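Local coordinates for variant surface glycoprotein MITAT 1.1 (Trypanosoma brucei brucei, PDB 5LY9) that forms, as part of a variant surface glycoprotein, a dense coat on the parasite surface that lets the trypanosome evade the host immune response by antigenic variation, at residues A[48-56]-A[318-326]; A[90-101]-A[246-257]. All blocks are in the same frame, centred on the assembly; numbering follows the deposited sequence.

Contact 1: A[48-56]-A[318-326]; sequences KVSIYLAKN and MVDAEIIPA. With NAG (2-acetamido-2-deoxy-beta-D-glucopyranose), chain C; MAN (alpha-D-mannopyranose), chain B.
Tyr52 and Lys55, near the C-terminal end of the long helix 24-55 in the A-type VSG N-terminal domain, meet the end of helix 313-321 and the strand that follows it, beside an N-linked glycan. The apolar part centres on Tyr52, whose CA is 6.1 Å from the CA of Val319. Val319 splits its branches: CG1 packs 3.8 Å from Lys48 CB, CG2 lies 4.1 Å from Tyr52 CG. Met318 crosses the phenol end at about a right angle, and farther along Ile51 CG2 touches Ile324 CD1; Leu65 of helix 62-114 also packs on Tyr52.

Polar contacts converge on Glu322 OE2, which Lys55 NZ (2.7 Å, a salt bridge) and Asn56 ND2 reach from opposite faces of the carboxylate. The bend of Glu322 at chi2 (78°) sets its carboxylate beside Tyr52 CD2 and CE2, oblique to the ring, the two planes 62° apart. A water links Lys55 NZ to Ile323 O.

At the sugar, Lys48 NZ donates to NAG O3 (2.9 Å), which in turn donates to Asp320 OD1. Asn56 ND2 also bonds Tyr52 O on a lone pair, and this amide nitrogen sits 3.6 Å above the plane of the Tyr52 ring, over its centre.

Contact 2: A[90-101]-A[246-257]; sequences TQIRSARAAAYL and WHEAWEARNREA
A near-antiparallel helix pair, edged by a salt-bridge network, packs helix 244-254 against the long helix 62-114 of the elongated VSG N-terminal domain. Over residues 90-101 and 246-254 the helix axes approach to 8.3 Å at a signed crossing angle of -149°, a closeness permitted by small residues: Ala97 CB lies 4.2 Å from Ala249 CB and also touches Ala252 CB, while Ser94 faces Ala252.

Along one flank Arg93 stretches out, CG anti to its backbone N (chi1 -178°), and grips Glu248 side-on, NE to OE2 (2.7 Å) and NH2 to OE1. Its NH2 also meets Glu251 OE2, on that oxygen's anti lone pair, and Ala252 lies over one guanidinium face. Arg96, bent at chi2, brings both terminal nitrogens end-on to Glu248 OE2, which therefore accepts three N-H groups; Arg96 NH2 is bonded as well to Pro150 O of the second subunit.

Past the end of helix 244-254, Glu256 OE2 accepts from Ser94 OG (2.6 Å). Ala257 N donates to Thr90 OG1, a hydroxyl bonded also to Gly87 O, and Gln91 NE2 donates to Ala257 O, from above its carbonyl plane; Gln91 OE1 pairs with Tyr83 OH.

At the other end, Leu101 CD1 makes a CH-pi contact with Trp246, 3.7 Å from the five-membered ring centroid and 13° off its normal.

From the N terminus, the chain runs along helix 24-55, whose last turns and the residue after them supply residues 48-56 to contact 1, turns, and continues into helix 62-114, where residues 90-101 enter contact 2. That contact closes on residues 246-257 after a loop of 144 residues, poor in helix. Only later does the chain return with residues 318-326 to close contact 1 across 261 residues, so contact 2 is nested inside the loop of contact 1. The two centres are 44 Å apart and the nearest atoms about 24 Å, without touching. Contact 1 ties helix 313-321 and strand 323-324 to helix 24-55; contact 2 ties helix 244-254 to helix 62-114.

Contact 1: A[48-56]-A[318-326]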
loop_
_atom_site.group_PDB
_atom_site.type_symbol
_atom_site.label_atom_id
_atom_site.label_comp_id
_atom_site.label_asym_id
_atom_site.label_seq_id
_atom_site.Cartn_x
_atom_site.Cartn_y
_atom_site.Cartn_z
ATOM N N LYS A 48 11.328 -17.222 -21.307
ATOM C CA LYS A 48 11.699 -18.601 -21.676
ATOM C C LYS A 48 11.325 -18.869 -23.092
ATOM O O LYS A 48 12.121 -19.399 -23.854
ATOM C CB LYS A 48 11.105 -19.650 -20.728
ATOM C CG LYS A 48 11.693 -19.500 -19.344
ATOM C CD LYS A 48 11.352 -20.605 -18.392
ATOM C CE LYS A 48 11.189 -20.133 -16.977
ATOM N NZ LYS A 48 11.117 -21.279 -16.045
ATOM N N VAL A 49 10.089 -18.538 -23.462
ATOM C CA VAL A 49 9.669 -18.773 -24.875
ATOM C C VAL A 49 10.504 -17.925 -25.806
ATOM O O VAL A 49 10.941 -18.397 -26.854
ATOM C CB VAL A 49 8.150 -18.586 -25.094
ATOM C CG1 VAL A 49 7.794 -19.012 -26.485
ATOM C CG2 VAL A 49 7.317 -19.400 -24.074
ATOM N N SER A 50 10.789 -16.673 -25.426
ATOM C CA SER A 50 11.624 -15.789 -26.247
ATOM C C SER A 50 13.030 -16.334 -26.477
ATOM O O SER A 50 13.582 -16.247 -27.587
ATOM C CB SER A 50 11.771 -14.414 -25.638
ATOM O OG SER A 50 10.508 -13.749 -25.421
ATOM N N ILE A 51 13.637 -16.873 -25.420
ATOM C CA ILE A 51 14.942 -17.443 -25.498
ATOM C C ILE A 51 14.942 -18.686 -26.427
ATOM O O ILE A 51 15.814 -18.839 -27.276
ATOM C CB ILE A 51 15.452 -17.858 -24.076
ATOM C CG1 ILE A 51 15.770 -16.624 -23.203
ATOM C CG2 ILE A 51 16.635 -18.817 -24.215
ATOM C CD1 ILE A 51 15.725 -16.905 -21.693
ATOM N N TYR A 52 13.932 -19.541 -26.271
ATOM C CA TYR A 52 13.835 -20.728 -27.113
ATOM C C TYR A 52 13.762 -20.295 -28.593
ATOM O O TYR A 52 14.420 -20.875 -29.484
ATOM C CB TYR A 52 12.588 -21.496 -26.794
ATOM C CG TYR A 52 12.502 -22.781 -27.569
ATOM C CD1 TYR A 52 11.961 -22.816 -28.797
ATOM C CD2 TYR A 52 12.905 -23.985 -26.957
ATOM C CE1 TYR A 52 11.912 -24.028 -29.522
ATOM C CE2 TYR A 52 12.812 -25.201 -27.640
ATOM C CZ TYR A 52 12.333 -25.203 -28.907
ATOM O OH TYR A 52 12.264 -26.402 -29.620
ATOM N N LEU A 53 12.929 -19.309 -28.885
ATOM C CA LEU A 53 12.819 -18.830 -30.251
ATOM C C LEU A 53 14.108 -18.251 -30.751
ATOM O O LEU A 53 14.485 -18.469 -31.939
ATOM C CB LEU A 53 11.745 -17.786 -30.345
ATOM C CG LEU A 53 10.335 -18.324 -30.222
ATOM C CD1 LEU A 53 9.347 -17.214 -29.873
ATOM C CD2 LEU A 53 9.943 -18.959 -31.523
ATOM N N ALA A 54 14.750 -17.428 -29.928
ATOM C CA ALA A 54 16.026 -16.855 -30.374
ATOM C C ALA A 54 17.097 -17.893 -30.637
ATOM O O ALA A 54 17.920 -17.706 -31.559
ATOM C CB ALA A 54 16.529 -15.846 -29.381
ATOM N N LYS A 55 17.048 -18.971 -29.879
ATOM C CA LYS A 55 18.027 -20.036 -29.948
ATOM C C LYS A 55 17.699 -20.946 -31.105
ATOM O O LYS A 55 18.618 -21.587 -31.666
ATOM C CB LYS A 55 18.022 -20.758 -28.643
ATOM C CG LYS A 55 19.014 -21.886 -28.483
ATOM C CD LYS A 55 19.051 -22.384 -27.046
ATOM C CE LYS A 55 20.126 -23.442 -26.870
ATOM N NZ LYS A 55 19.752 -24.702 -27.574
ATOM N N ASN A 56 16.420 -20.979 -31.512
ATOM C CA ASN A 56 15.923 -21.966 -32.489
ATOM C C ASN A 56 15.118 -21.346 -33.618
ATOM O O ASN A 56 13.913 -21.588 -33.736
ATOM C CB ASN A 56 15.098 -23.040 -31.813
ATOM C CG ASN A 56 15.879 -23.891 -30.844
ATOM O OD1 ASN A 56 16.537 -24.842 -31.222
ATOM N ND2 ASN A 56 15.759 -23.600 -29.602
ATOM N N MET A 318 8.417 -28.417 -24.138
ATOM C CA MET A 318 9.545 -28.307 -25.036
ATOM C C MET A 318 10.433 -27.115 -24.696
ATOM O O MET A 318 11.640 -27.218 -24.625
ATOM C CB MET A 318 8.993 -28.230 -26.460
ATOM C CG MET A 318 10.005 -28.249 -27.519
ATOM S SD MET A 318 9.131 -28.483 -29.118
ATOM C CE MET A 318 8.480 -26.865 -29.312
ATOM N N VAL A 319 9.821 -25.983 -24.351
ATOM C CA VAL A 319 10.599 -24.820 -23.930
ATOM C C VAL A 319 11.373 -25.112 -22.625
ATOM O O VAL A 319 12.562 -24.821 -22.512
ATOM C CB VAL A 319 9.624 -23.617 -23.777
ATOM C CG1 VAL A 319 10.265 -22.486 -23.048
ATOM C CG2 VAL A 319 9.214 -23.155 -25.158
ATOM N N ASP A 320 10.670 -25.667 -21.657
ATOM C CA ASP A 320 11.254 -26.026 -20.344
ATOM C C ASP A 320 12.458 -26.977 -20.418
ATOM O O ASP A 320 13.421 -26.803 -19.688
ATOM C CB ASP A 320 10.211 -26.661 -19.439
ATOM C CG ASP A 320 9.239 -25.641 -18.844
ATOM O OD1 ASP A 320 9.509 -24.406 -18.893
ATOM O OD2 ASP A 320 8.175 -26.106 -18.346
ATOM N N ALA A 321 12.444 -27.901 -21.364
ATOM C CA ALA A 321 13.507 -28.890 -21.495
ATOM C C ALA A 321 14.746 -28.338 -22.186
ATOM O O ALA A 321 15.806 -28.967 -22.182
ATOM C CB ALA A 321 12.932 -30.042 -22.325
ATOM N N GLU A 322 14.639 -27.155 -22.788
ATOM C CA GLU A 322 15.693 -26.636 -23.606
ATOM C C GLU A 322 16.878 -26.273 -22.698
ATOM O O GLU A 322 16.712 -25.547 -21.749
ATOM C CB GLU A 322 15.224 -25.445 -24.460
ATOM C CG GLU A 322 16.256 -24.915 -25.443
ATOM C CD GLU A 322 16.405 -25.758 -26.726
ATOM O OE1 GLU A 322 15.746 -26.803 -26.845
ATOM O OE2 GLU A 322 17.167 -25.324 -27.630
ATOM N N ILE A 323 18.060 -26.785 -23.021
ATOM C CA ILE A 323 19.220 -26.562 -22.194
ATOM C C ILE A 323 19.964 -25.294 -22.578
ATOM O O ILE A 323 20.225 -25.050 -23.742
ATOM C CB ILE A 323 20.227 -27.747 -22.298
ATOM C CG1 ILE A 323 19.596 -28.999 -21.760
ATOM C CG2 ILE A 323 21.534 -27.432 -21.546
ATOM C CD1 ILE A 323 19.633 -29.037 -20.272
ATOM N N ILE A 324 20.267 -24.482 -21.585
ATOM C CA ILE A 324 21.115 -23.338 -21.773
ATOM C C ILE A 324 22.511 -23.718 -21.311
ATOM O O ILE A 324 22.732 -23.996 -20.138
ATOM C CB ILE A 324 20.620 -22.126 -20.917
ATOM C CG1 ILE A 324 19.128 -21.874 -21.160
ATOM C CG2 ILE A 324 21.473 -20.925 -21.232
ATOM C CD1 ILE A 324 18.751 -21.765 -22.624
ATOM N N PRO A 325 23.455 -23.717 -22.218
ATOM C CA PRO A 325 24.796 -24.175 -21.898
ATOM C C PRO A 325 25.558 -23.224 -21.041
ATOM O O PRO A 325 25.309 -22.012 -21.063
ATOM C CB PRO A 325 25.489 -24.294 -23.244
ATOM C CG PRO A 325 24.636 -23.672 -24.212
ATOM C CD PRO A 325 23.248 -23.538 -23.662
ATOM N N ALA A 326 26.503 -23.788 -20.283
ATOM C CA ALA A 326 27.465 -22.989 -19.582
ATOM C C ALA A 326 28.170 -22.112 -20.607
ATOM O O ALA A 326 28.367 -22.503 -21.752
ATOM C CB ALA A 326 28.463 -23.894 -18.897
HETATM C C1 NAG C . 5.705 -21.893 -15.797
HETATM C C2 NAG C . 7.013 -22.029 -16.515
HETATM C C3 NAG C . 7.808 -23.258 -16.075
HETATM C C4 NAG C . 7.915 -23.321 -14.548
HETATM C C5 NAG C . 6.496 -23.195 -14.007
HETATM C C6 NAG C . 6.381 -23.271 -12.497
HETATM C C7 NAG C . 7.507 -21.302 -18.774
HETATM C C8 NAG C . 7.348 -21.578 -20.228
HETATM N N2 NAG C . 6.880 -22.127 -17.968
HETATM O O3 NAG C . 9.143 -23.283 -16.651
HETATM O O4 NAG C . 8.697 -24.473 -14.066
HETATM O O5 NAG C . 5.932 -21.919 -14.411
HETATM O O6 NAG C . 7.176 -22.244 -11.966
HETATM O O7 NAG C . 8.110 -20.352 -18.339
HETATM C C1 MAN B . 9.808 -30.156 -15.590
HETATM C C2 MAN B . 10.147 -31.508 -14.992
HETATM C C3 MAN B . 11.518 -31.375 -14.374
HETATM C C4 MAN B . 12.550 -30.877 -15.387
HETATM C C5 MAN B . 12.107 -29.654 -16.214
HETATM C C6 MAN B . 12.838 -29.534 -17.558
HETATM O O2 MAN B . 10.064 -32.545 -16.009
HETATM O O3 MAN B . 11.801 -32.677 -13.840
HETATM O O4 MAN B . 13.716 -30.504 -14.678
HETATM O O5 MAN B . 10.750 -29.761 -16.571
HETATM O O6 MAN B . 12.155 -30.226 -18.657
HETATM O O HOH W 1 21.207 -26.522 -25.984
HETATM O O HOH W 2 15.931 -27.771 -29.479
#

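Contact 2: A[90-101]-A[246-257]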
loop_
_atom_site.group_PDB
_atom_site.type_symbol
_atom_site.label_atom_id
_atom_site.label_comp_id
_atom_site.label_asym_id
_atom_site.label_seq_id
_atom_site.Cartn_x
_atom_site.Cartn_y
_atom_site.Cartn_z
ATOM N N THR A 90 -6.170 -0.457 -4.177
ATOM C CA THR A 90 -7.123 -1.222 -3.332
ATOM C C THR A 90 -6.440 -1.722 -2.047
ATOM O O THR A 90 -7.099 -1.859 -1.008
ATOM C CB THR A 90 -7.752 -2.453 -4.048
ATOM O OG1 THR A 90 -6.723 -3.471 -4.253
ATOM C CG2 THR A 90 -8.421 -2.053 -5.367
ATOM N N GLN A 91 -5.162 -2.008 -2.179
ATOM C CA GLN A 91 -4.391 -2.636 -1.076
ATOM C C GLN A 91 -3.958 -1.583 -0.062
ATOM O O GLN A 91 -4.154 -1.757 1.145
ATOM C CB GLN A 91 -3.279 -3.474 -1.603
ATOM C CG GLN A 91 -3.745 -4.651 -2.443
ATOM C CD GLN A 91 -2.655 -5.464 -3.085
ATOM O OE1 GLN A 91 -1.495 -5.083 -3.122
ATOM N NE2 GLN A 91 -3.028 -6.643 -3.539
ATOM N N ILE A 92 -3.497 -0.432 -0.569
ATOM C CA ILE A 92 -3.241 0.725 0.287
ATOM C C ILE A 92 -4.543 1.199 0.962
ATOM O O ILE A 92 -4.556 1.522 2.197
ATOM C CB ILE A 92 -2.546 1.846 -0.487
ATOM C CG1 ILE A 92 -1.126 1.377 -0.863
ATOM C CG2 ILE A 92 -2.441 3.113 0.347
ATOM C CD1 ILE A 92 -0.453 2.422 -1.721
ATOM N N ARG A 93 -5.606 1.266 0.195
ATOM C CA ARG A 93 -6.886 1.711 0.721
ATOM C C ARG A 93 -7.285 0.820 1.923
ATOM O O ARG A 93 -7.693 1.303 3.006
ATOM C CB ARG A 93 -7.977 1.669 -0.326
ATOM C CG ARG A 93 -9.307 2.152 0.143
ATOM C CD ARG A 93 -10.415 1.689 -0.761
ATOM N NE ARG A 93 -11.698 2.160 -0.259
ATOM C CZ ARG A 93 -12.843 1.820 -0.803
ATOM N NH1 ARG A 93 -12.888 1.035 -1.900
ATOM N NH2 ARG A 93 -13.946 2.314 -0.318
ATOM N N SER A 94 -7.191 -0.499 1.758
ATOM C CA SER A 94 -7.622 -1.392 2.825
ATOM C C SER A 94 -6.689 -1.333 4.038
ATOM O O SER A 94 -7.158 -1.304 5.200
ATOM C CB SER A 94 -7.721 -2.848 2.335
ATOM O OG SER A 94 -8.231 -3.717 3.337
ATOM N N ALA A 95 -5.400 -1.334 3.801
ATOM C CA ALA A 95 -4.428 -1.186 4.909
ATOM C C ALA A 95 -4.731 0.085 5.700
ATOM O O ALA A 95 -4.816 0.017 6.926
ATOM C CB ALA A 95 -3.001 -1.221 4.399
ATOM N N ARG A 96 -4.960 1.212 5.050
ATOM C CA ARG A 96 -5.138 2.477 5.786
ATOM C C ARG A 96 -6.521 2.552 6.394
ATOM O O ARG A 96 -6.695 3.186 7.456
ATOM C CB ARG A 96 -4.809 3.676 4.918
ATOM C CG ARG A 96 -5.792 4.035 3.828
ATOM C CD ARG A 96 -6.740 5.071 4.380
ATOM N NE ARG A 96 -7.666 5.729 3.418
ATOM C CZ ARG A 96 -8.798 5.202 2.990
ATOM N NH1 ARG A 96 -9.125 3.918 3.205
ATOM N NH2 ARG A 96 -9.606 5.926 2.250
ATOM N N ALA A 97 -7.498 1.902 5.782
ATOM C CA ALA A 97 -8.867 1.956 6.312
ATOM C C ALA A 97 -8.883 1.177 7.619
ATOM O O ALA A 97 -9.436 1.646 8.664
ATOM C CB ALA A 97 -9.815 1.337 5.360
ATOM N N ALA A 98 -8.278 0.005 7.576
ATOM C CA ALA A 98 -8.212 -0.822 8.806
ATOM C C ALA A 98 -7.423 -0.115 9.907
ATOM O O ALA A 98 -7.880 -0.093 11.071
ATOM C CB ALA A 98 -7.571 -2.188 8.512
ATOM N N ALA A 99 -6.283 0.503 9.526
ATOM C CA ALA A 99 -5.458 1.151 10.494
ATOM C C ALA A 99 -6.153 2.366 11.094
ATOM O O ALA A 99 -6.091 2.604 12.290
ATOM C CB ALA A 99 -4.139 1.522 9.868
ATOM N N TYR A 100 -6.901 3.121 10.272
ATOM C CA TYR A 100 -7.593 4.310 10.788
ATOM C C TYR A 100 -8.675 3.942 11.797
ATOM O O TYR A 100 -8.763 4.519 12.894
ATOM C CB TYR A 100 -8.210 5.064 9.594
ATOM C CG TYR A 100 -8.907 6.358 9.955
ATOM C CD1 TYR A 100 -8.273 7.381 10.713
ATOM C CD2 TYR A 100 -10.217 6.569 9.571
ATOM C CE1 TYR A 100 -8.907 8.547 10.996
ATOM C CE2 TYR A 100 -10.879 7.771 9.854
ATOM C CZ TYR A 100 -10.229 8.756 10.593
ATOM O OH TYR A 100 -10.890 9.915 10.906
ATOM N N LEU A 101 -9.519 2.979 11.425
ATOM C CA LEU A 101 -10.549 2.455 12.324
ATOM C C LEU A 101 -9.925 1.868 13.601
ATOM O O LEU A 101 -10.394 2.195 14.734
ATOM C CB LEU A 101 -11.439 1.451 11.585
ATOM C CG LEU A 101 -12.458 0.797 12.485
ATOM C CD1 LEU A 101 -13.410 1.817 13.011
ATOM C CD2 LEU A 101 -13.200 -0.291 11.683
ATOM N N TRP A 246 -16.163 2.907 9.604
ATOM C CA TRP A 246 -16.591 1.507 9.638
ATOM C C TRP A 246 -17.031 1.043 8.261
ATOM O O TRP A 246 -16.649 -0.022 7.836
ATOM C CB TRP A 246 -17.731 1.313 10.622
ATOM C CG TRP A 246 -17.333 1.645 12.023
ATOM C CD1 TRP A 246 -17.311 2.863 12.626
ATOM C CD2 TRP A 246 -16.982 0.710 13.034
ATOM N NE1 TRP A 246 -16.973 2.740 13.943
ATOM C CE2 TRP A 246 -16.776 1.425 14.228
ATOM C CE3 TRP A 246 -16.808 -0.662 13.054
ATOM C CZ2 TRP A 246 -16.383 0.780 15.432
ATOM C CZ3 TRP A 246 -16.417 -1.278 14.229
ATOM C CH2 TRP A 246 -16.213 -0.576 15.385
ATOM N N HIS A 247 -17.777 1.869 7.563
ATOM C CA HIS A 247 -18.132 1.543 6.190
ATOM C C HIS A 247 -16.873 1.438 5.335
ATOM O O HIS A 247 -16.772 0.514 4.529
ATOM C CB HIS A 247 -18.996 2.657 5.597
ATOM C CG HIS A 247 -19.436 2.352 4.211
ATOM N ND1 HIS A 247 -18.636 2.567 3.130
ATOM C CD2 HIS A 247 -20.538 1.726 3.749
ATOM C CE1 HIS A 247 -19.253 2.148 2.033
ATOM N NE2 HIS A 247 -20.436 1.693 2.375
ATOM N N GLU A 248 -15.901 2.355 5.521
ATOM C CA GLU A 248 -14.739 2.371 4.709
ATOM C C GLU A 248 -13.845 1.136 4.900
ATOM O O GLU A 248 -13.416 0.522 3.924
ATOM C CB GLU A 248 -13.928 3.655 4.942
ATOM C CG GLU A 248 -12.608 3.659 4.197
ATOM C CD GLU A 248 -12.705 3.720 2.670
ATOM O OE1 GLU A 248 -13.785 3.884 2.087
ATOM O OE2 GLU A 248 -11.651 3.612 2.040
ATOM N N ALA A 249 -13.601 0.705 6.147
ATOM C CA ALA A 249 -12.846 -0.557 6.347
ATOM C C ALA A 249 -13.566 -1.752 5.758
ATOM O O ALA A 249 -12.931 -2.604 5.183
ATOM C CB ALA A 249 -12.533 -0.815 7.784
ATOM N N TRP A 250 -14.883 -1.782 5.889
ATOM C CA TRP A 250 -15.636 -2.885 5.342
ATOM C C TRP A 250 -15.584 -2.990 3.830
ATOM O O TRP A 250 -15.273 -4.058 3.267
ATOM C CB TRP A 250 -17.074 -2.834 5.870
ATOM C CG TRP A 250 -18.021 -3.728 5.202
ATOM C CD1 TRP A 250 -18.140 -5.057 5.353
ATOM C CD2 TRP A 250 -19.081 -3.307 4.346
ATOM N NE1 TRP A 250 -19.222 -5.521 4.583
ATOM C CE2 TRP A 250 -19.778 -4.467 3.927
ATOM C CE3 TRP A 250 -19.442 -2.071 3.814
ATOM C CZ2 TRP A 250 -20.879 -4.421 3.034
ATOM C CZ3 TRP A 250 -20.557 -2.000 2.948
ATOM C CH2 TRP A 250 -21.223 -3.191 2.537
ATOM N N GLU A 251 -15.916 -1.904 3.186
ATOM C CA GLU A 251 -15.896 -1.839 1.715
ATOM C C GLU A 251 -14.485 -2.032 1.184
ATOM O O GLU A 251 -14.277 -2.814 0.238
ATOM C CB GLU A 251 -16.465 -0.525 1.241
ATOM C CG GLU A 251 -16.485 -0.422 -0.265
ATOM C CD GLU A 251 -17.255 0.772 -0.777
ATOM O OE1 GLU A 251 -18.525 0.676 -0.826
ATOM O OE2 GLU A 251 -16.603 1.789 -1.074
ATOM N N ALA A 252 -13.482 -1.402 1.802
ATOM C CA ALA A 252 -12.138 -1.559 1.294
ATOM C C ALA A 252 -11.691 -3.010 1.432
ATOM O O ALA A 252 -11.001 -3.541 0.572
ATOM C CB ALA A 252 -11.188 -0.658 2.045
ATOM N N ARG A 253 -12.057 -3.655 2.537
ATOM C CA ARG A 253 -11.664 -5.036 2.656
ATOM C C ARG A 253 -12.284 -5.887 1.554
ATOM O O ARG A 253 -11.619 -6.741 0.940
ATOM C CB ARG A 253 -11.988 -5.578 4.065
ATOM C CG ARG A 253 -11.054 -6.744 4.406
ATOM C CD ARG A 253 -11.299 -7.362 5.720
ATOM N NE ARG A 253 -10.134 -8.145 6.132
ATOM C CZ ARG A 253 -10.118 -8.923 7.203
ATOM N NH1 ARG A 253 -11.235 -9.074 7.989
ATOM N NH2 ARG A 253 -8.946 -9.518 7.542
ATOM N N ASN A 254 -13.563 -5.649 1.294
ATOM C CA ASN A 254 -14.229 -6.429 0.253
ATOM C C ASN A 254 -13.631 -6.169 -1.102
ATOM O O ASN A 254 -13.678 -7.099 -1.966
ATOM C CB ASN A 254 -15.695 -6.077 0.214
ATOM C CG ASN A 254 -16.466 -6.778 1.254
ATOM O OD1 ASN A 254 -16.038 -7.840 1.737
ATOM N ND2 ASN A 254 -17.621 -6.203 1.631
ATOM N N ARG A 255 -13.107 -4.977 -1.340
ATOM C CA ARG A 255 -12.552 -4.612 -2.676
ATOM C C ARG A 255 -11.069 -4.836 -2.901
ATOM O O ARG A 255 -10.547 -4.460 -3.979
ATOM C CB ARG A 255 -12.960 -3.167 -3.053
ATOM C CG ARG A 255 -14.463 -3.217 -3.173
ATOM C CD ARG A 255 -15.161 -1.947 -3.469
ATOM N NE ARG A 255 -16.615 -2.216 -3.498
ATOM C CZ ARG A 255 -17.512 -1.332 -3.916
ATOM N NH1 ARG A 255 -17.129 -0.151 -4.400
ATOM N NH2 ARG A 255 -18.787 -1.644 -3.873
ATOM N N GLU A 256 -10.424 -5.577 -2.002
ATOM C CA GLU A 256 -8.991 -5.822 -2.115
ATOM C C GLU A 256 -8.714 -6.595 -3.396
ATOM O O GLU A 256 -9.337 -7.660 -3.683
ATOM C CB GLU A 256 -8.497 -6.676 -0.971
ATOM C CG GLU A 256 -8.532 -5.946 0.341
ATOM C CD GLU A 256 -8.354 -6.827 1.575
ATOM O OE1 GLU A 256 -8.498 -8.023 1.450
ATOM O OE2 GLU A 256 -8.097 -6.267 2.691
ATOM N N ALA A 257 -7.694 -6.130 -4.141
ATOM C CA ALA A 257 -7.118 -6.931 -5.264
ATOM C C ALA A 257 -6.388 -8.144 -4.683
ATOM O O ALA A 257 -5.683 -8.020 -3.693
ATOM C CB ALA A 257 -6.127 -6.096 -6.072
HETATM O O HOH W 3 -9.827 -1.896 -1.361
HETATM O O HOH W 4 -15.006 1.079 -3.850
HETATM O O HOH W 5 -9.956 -2.540 5.718
#